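Local coordinates for hypothetical protein TTHA1281 (Thermus thermophilus, PDB 2E6X), which is of unknown function and belongs to the DUF3248 family, forming a two-chain assembly of small alpha/beta subunits, at residues 14-19 / 38-43. Residues are numbered along the deposited sequence; the frame is centred on the assembly and turned at random.
Sequences VWRMGR and RFRELP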
ATOM      1  N   VAL A  14      -3.851  -2.233   8.443  1.00 22.45           N
ATOM      2  CA  VAL A  14      -2.493  -1.926   8.870  1.00 21.45           C
ATOM      3  C   VAL A  14      -1.619  -2.053   7.642  1.00 20.70           C
ATOM      4  O   VAL A  14      -1.767  -3.001   6.867  1.00 16.23           O
ATOM      5  CB  VAL A  14      -1.981  -2.914   9.924  1.00 23.98           C
ATOM      6  CG1 VAL A  14      -0.649  -2.413  10.521  1.00 22.12           C
ATOM      7  CG2 VAL A  14      -3.039  -3.098  11.004  1.00 24.60           C
ATOM      8  N   TRP A  15      -0.736  -1.080   7.462  1.00 18.16           N
ATOM      9  CA  TRP A  15       0.183  -1.055   6.338  1.00 22.94           C
ATOM     10  C   TRP A  15       1.628  -0.991   6.799  1.00 20.81           C
ATOM     11  O   TRP A  15       1.958  -0.217   7.708  1.00 20.54           O
ATOM     12  CB  TRP A  15      -0.059   0.169   5.460  1.00 30.84           C
ATOM     13  CG  TRP A  15      -1.358   0.168   4.767  1.00 37.92           C
ATOM     14  CD1 TRP A  15      -2.550   0.649   5.245  1.00 41.90           C
ATOM     15  CD2 TRP A  15      -1.633  -0.390   3.482  1.00 42.16           C
ATOM     16  NE1 TRP A  15      -3.550   0.418   4.329  1.00 44.71           N
ATOM     17  CE2 TRP A  15      -3.014  -0.220   3.240  1.00 43.19           C
ATOM     18  CE3 TRP A  15      -0.848  -1.023   2.510  1.00 44.28           C
ATOM     19  CZ2 TRP A  15      -3.625  -0.656   2.064  1.00 44.83           C
ATOM     20  CZ3 TRP A  15      -1.466  -1.461   1.334  1.00 43.53           C
ATOM     21  CH2 TRP A  15      -2.840  -1.274   1.126  1.00 44.88           C
ATOM     22  N   ARG A  16       2.490  -1.809   6.176  1.00 18.51           N
ATOM     23  CA  ARG A  16       3.922  -1.818   6.464  1.00 14.34           C
ATOM     24  C   ARG A  16       4.620  -2.027   5.133  1.00 18.56           C
ATOM     25  O   ARG A  16       4.112  -2.740   4.257  1.00 16.73           O
ATOM     26  CB  ARG A  16       4.316  -2.962   7.410  1.00 16.80           C
ATOM     27  CG  ARG A  16       3.734  -2.875   8.851  1.00 15.57           C
ATOM     28  CD  ARG A  16       4.321  -1.724   9.662  1.00 18.39           C
ATOM     29  NE  ARG A  16       3.842  -1.777  11.051  1.00 14.48           N
ATOM     30  CZ  ARG A  16       2.728  -1.198  11.491  1.00 21.29           C
ATOM     31  NH1 ARG A  16       1.970  -0.492  10.658  1.00 18.02           N
ATOM     32  NH2 ARG A  16       2.360  -1.359  12.765  1.00 17.10           N
HETATM   33  N   MSE A  17       5.784  -1.417   4.959  1.00 17.13           N
HETATM   34  CA  MSE A  17       6.500  -1.597   3.707  1.00 19.75           C
HETATM   35  C   MSE A  17       7.988  -1.483   3.904  1.00 18.29           C
HETATM   36  O   MSE A  17       8.448  -0.946   4.902  1.00 17.89           O
HETATM   37  CB  MSE A  17       6.065  -0.553   2.718  1.00 25.08           C
HETATM   38  CG  MSE A  17       6.196   0.800   3.325  1.00 36.75           C
HETATM   39 SE   MSE A  17       5.320   2.026   2.240  1.00 60.09          SE
HETATM   40  CE  MSE A  17       6.030   1.512   0.500  1.00 45.97           C
ATOM     41  N   GLY A  18       8.725  -1.968   2.906  1.00 13.59           N
ATOM     42  CA  GLY A  18      10.169  -1.936   2.957  1.00 14.66           C
ATOM     43  C   GLY A  18      10.706  -2.909   1.922  1.00 16.07           C
ATOM     44  O   GLY A  18       9.956  -3.669   1.266  1.00  6.70           O
ATOM     45  N   ARG A  19      12.013  -2.891   1.742  1.00 15.99           N
ATOM     46  CA  ARG A  19      12.578  -3.775   0.755  1.00 12.22           C
ATOM     47  C   ARG A  19      12.794  -5.172   1.304  1.00 13.25           C
ATOM     48  O   ARG A  19      13.088  -5.352   2.481  1.00  9.71           O
ATOM     49  CB  ARG A  19      13.913  -3.224   0.217  1.00 17.25           C
ATOM     50  CG  ARG A  19      14.237  -3.725  -1.203  1.00 15.94           C
ATOM     51  CD  ARG A  19      15.749  -3.610  -1.516  1.00 18.79           C
ATOM     52  NE  ARG A  19      16.396  -4.768  -0.934  1.00 20.56           N
ATOM     53  CZ  ARG A  19      17.682  -4.867  -0.621  1.00 21.49           C
ATOM     54  NH1 ARG A  19      18.522  -3.843  -0.844  1.00 19.69           N
ATOM     55  NH2 ARG A  19      18.114  -5.997  -0.039  1.00 18.45           N
ATOM     56  N   ARG A  38       0.842 -10.137  14.212  1.00 19.89           N
ATOM     57  CA  ARG A  38       1.548 -11.001  13.226  1.00 19.87           C
ATOM     58  C   ARG A  38       2.606 -10.340  12.355  1.00 20.48           C
ATOM     59  O   ARG A  38       3.523 -11.007  11.851  1.00 21.33           O
ATOM     60  CB  ARG A  38       0.553 -11.663  12.281  1.00 19.64           C
ATOM     61  CG  ARG A  38      -0.636 -12.306  12.961  1.00 22.06           C
ATOM     62  CD  ARG A  38      -0.266 -13.563  13.656  1.00 24.74           C
ATOM     63  NE  ARG A  38      -1.414 -14.056  14.397  1.00 28.64           N
ATOM     64  CZ  ARG A  38      -1.358 -15.036  15.289  1.00 33.20           C
ATOM     65  NH1 ARG A  38      -0.196 -15.622  15.544  1.00 31.38           N
ATOM     66  NH2 ARG A  38      -2.469 -15.430  15.909  1.00 32.39           N
ATOM     67  N   PHE A  39       2.480  -9.038  12.144  1.00 21.67           N
ATOM     68  CA  PHE A  39       3.432  -8.353  11.292  1.00 21.16           C
ATOM     69  C   PHE A  39       4.873  -8.493  11.774  1.00 22.87           C
ATOM     70  O   PHE A  39       5.763  -8.804  10.980  1.00 18.99           O
ATOM     71  CB  PHE A  39       3.071  -6.855  11.142  1.00 19.18           C
ATOM     72  CG  PHE A  39       1.919  -6.582  10.188  1.00 22.53           C
ATOM     73  CD1 PHE A  39       0.600  -6.847  10.560  1.00 19.76           C
ATOM     74  CD2 PHE A  39       2.156  -6.002   8.931  1.00 21.15           C
ATOM     75  CE1 PHE A  39      -0.471  -6.532   9.709  1.00 18.84           C
ATOM     76  CE2 PHE A  39       1.099  -5.689   8.076  1.00 19.50           C
ATOM     77  CZ  PHE A  39      -0.222  -5.958   8.468  1.00 19.47           C
ATOM     78  N   ARG A  40       5.107  -8.252  13.067  1.00 24.77           N
ATOM     79  CA  ARG A  40       6.460  -8.325  13.612  1.00 27.47           C
ATOM     80  C   ARG A  40       7.055  -9.713  13.603  1.00 27.37           C
ATOM     81  O   ARG A  40       8.280  -9.857  13.686  1.00 26.86           O
ATOM     82  CB  ARG A  40       6.505  -7.785  15.044  1.00 35.15           C
ATOM     83  CG  ARG A  40       6.531  -6.280  15.122  1.00 41.03           C
ATOM     84  CD  ARG A  40       5.234  -5.670  14.606  1.00 47.84           C
ATOM     85  NE  ARG A  40       5.372  -4.228  14.423  1.00 50.88           N
ATOM     86  CZ  ARG A  40       4.358  -3.401  14.219  1.00 52.53           C
ATOM     87  NH1 ARG A  40       3.120  -3.868  14.174  1.00 53.41           N
ATOM     88  NH2 ARG A  40       4.585  -2.106  14.066  1.00 54.56           N
ATOM     89  N   GLU A  41       6.200 -10.721  13.488  1.00 25.18           N
ATOM     90  CA  GLU A  41       6.626 -12.112  13.475  1.00 28.59           C
ATOM     91  C   GLU A  41       7.200 -12.477  12.100  1.00 26.06           C
ATOM     92  O   GLU A  41       8.028 -13.368  11.983  1.00 25.80           O
ATOM     93  CB  GLU A  41       5.437 -13.033  13.777  1.00 35.14           C
ATOM     94  CG  GLU A  41       4.799 -12.884  15.166  1.00 40.78           C
ATOM     95  CD  GLU A  41       3.411 -13.530  15.229  1.00 47.00           C
ATOM     96  OE1 GLU A  41       3.163 -14.488  14.450  1.00 49.89           O
ATOM     97  OE2 GLU A  41       2.573 -13.095  16.060  1.00 50.49           O
ATOM     98  N   LEU A  42       6.752 -11.765  11.067  1.00 20.70           N
ATOM     99  CA  LEU A  42       7.189 -12.002   9.698  1.00 16.71           C
ATOM    100  C   LEU A  42       8.645 -11.605   9.446  1.00 15.79           C
ATOM    101  O   LEU A  42       9.210 -10.766  10.181  1.00 13.80           O
ATOM    102  CB  LEU A  42       6.286 -11.216   8.749  1.00 13.73           C
ATOM    103  CG  LEU A  42       4.831 -11.662   8.710  1.00 12.26           C
ATOM    104  CD1 LEU A  42       4.053 -10.629   7.909  1.00 10.80           C
ATOM    105  CD2 LEU A  42       4.730 -13.063   8.088  1.00 12.65           C
ATOM    106  N   PRO A  43       9.275 -12.195   8.395  1.00 14.50           N
ATOM    107  CA  PRO A  43      10.669 -11.842   8.108  1.00 15.11           C
ATOM    108  C   PRO A  43      10.764 -10.334   7.978  1.00 14.01           C
ATOM    109  O   PRO A  43       9.879  -9.695   7.404  1.00 18.76           O
ATOM    110  CB  PRO A  43      10.959 -12.540   6.785  1.00 15.01           C
ATOM    111  CG  PRO A  43      10.071 -13.720   6.817  1.00 15.40           C
ATOM    112  CD  PRO A  43       8.779 -13.207   7.438  1.00 13.68           C
TER
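The Phe39 ring meets Val14 and Arg16 of strand 13-19: Val14 CG1 lies over one face, offset toward the rim, while Arg16 CG approaches obliquely from the same side, 3.5 Å from Phe39 CD2. The Arg16 guanidinium has Arg40 at its edge, and Arg16 NE in turn sits over a face of the Arg40 guanidinium, the two planes 72° apart. Their NH2 atoms are two like-charged donors placed unusually close; no hydrogen bond is possible, the exact separation is doubtful, and the proximity is probably unfavourable.

Val14 CB also touches the ring end, 3.8 Å from Phe39 CZ; a short branched residue suits a strand position that a buried aromatic must approach closely. With CG anti to its carbonyl carbon (chi1 -77°), Phe39 sends its ring toward the strand, a flat group long enough to bridge helix and sheet. Arginine suits position 16 because its aliphatic part packs on Phe39 while NH1 reaches back to Trp15 O at 3.0 Å, from above the carbonyl plane. An alanine in place of Arg16 is likely to leave that side of the ring less well covered and Trp15 O without this donor. Met1 of the second subunit packs on both arginines, and Trp15, on the strand's other face, packs on Met17 of that subunit. Overall, a short helical segment turns its one buried aromatic toward the outermost strand of the subunit's mixed sheet, paired antiparallel with 26-32, in a layered alpha/beta arrangement.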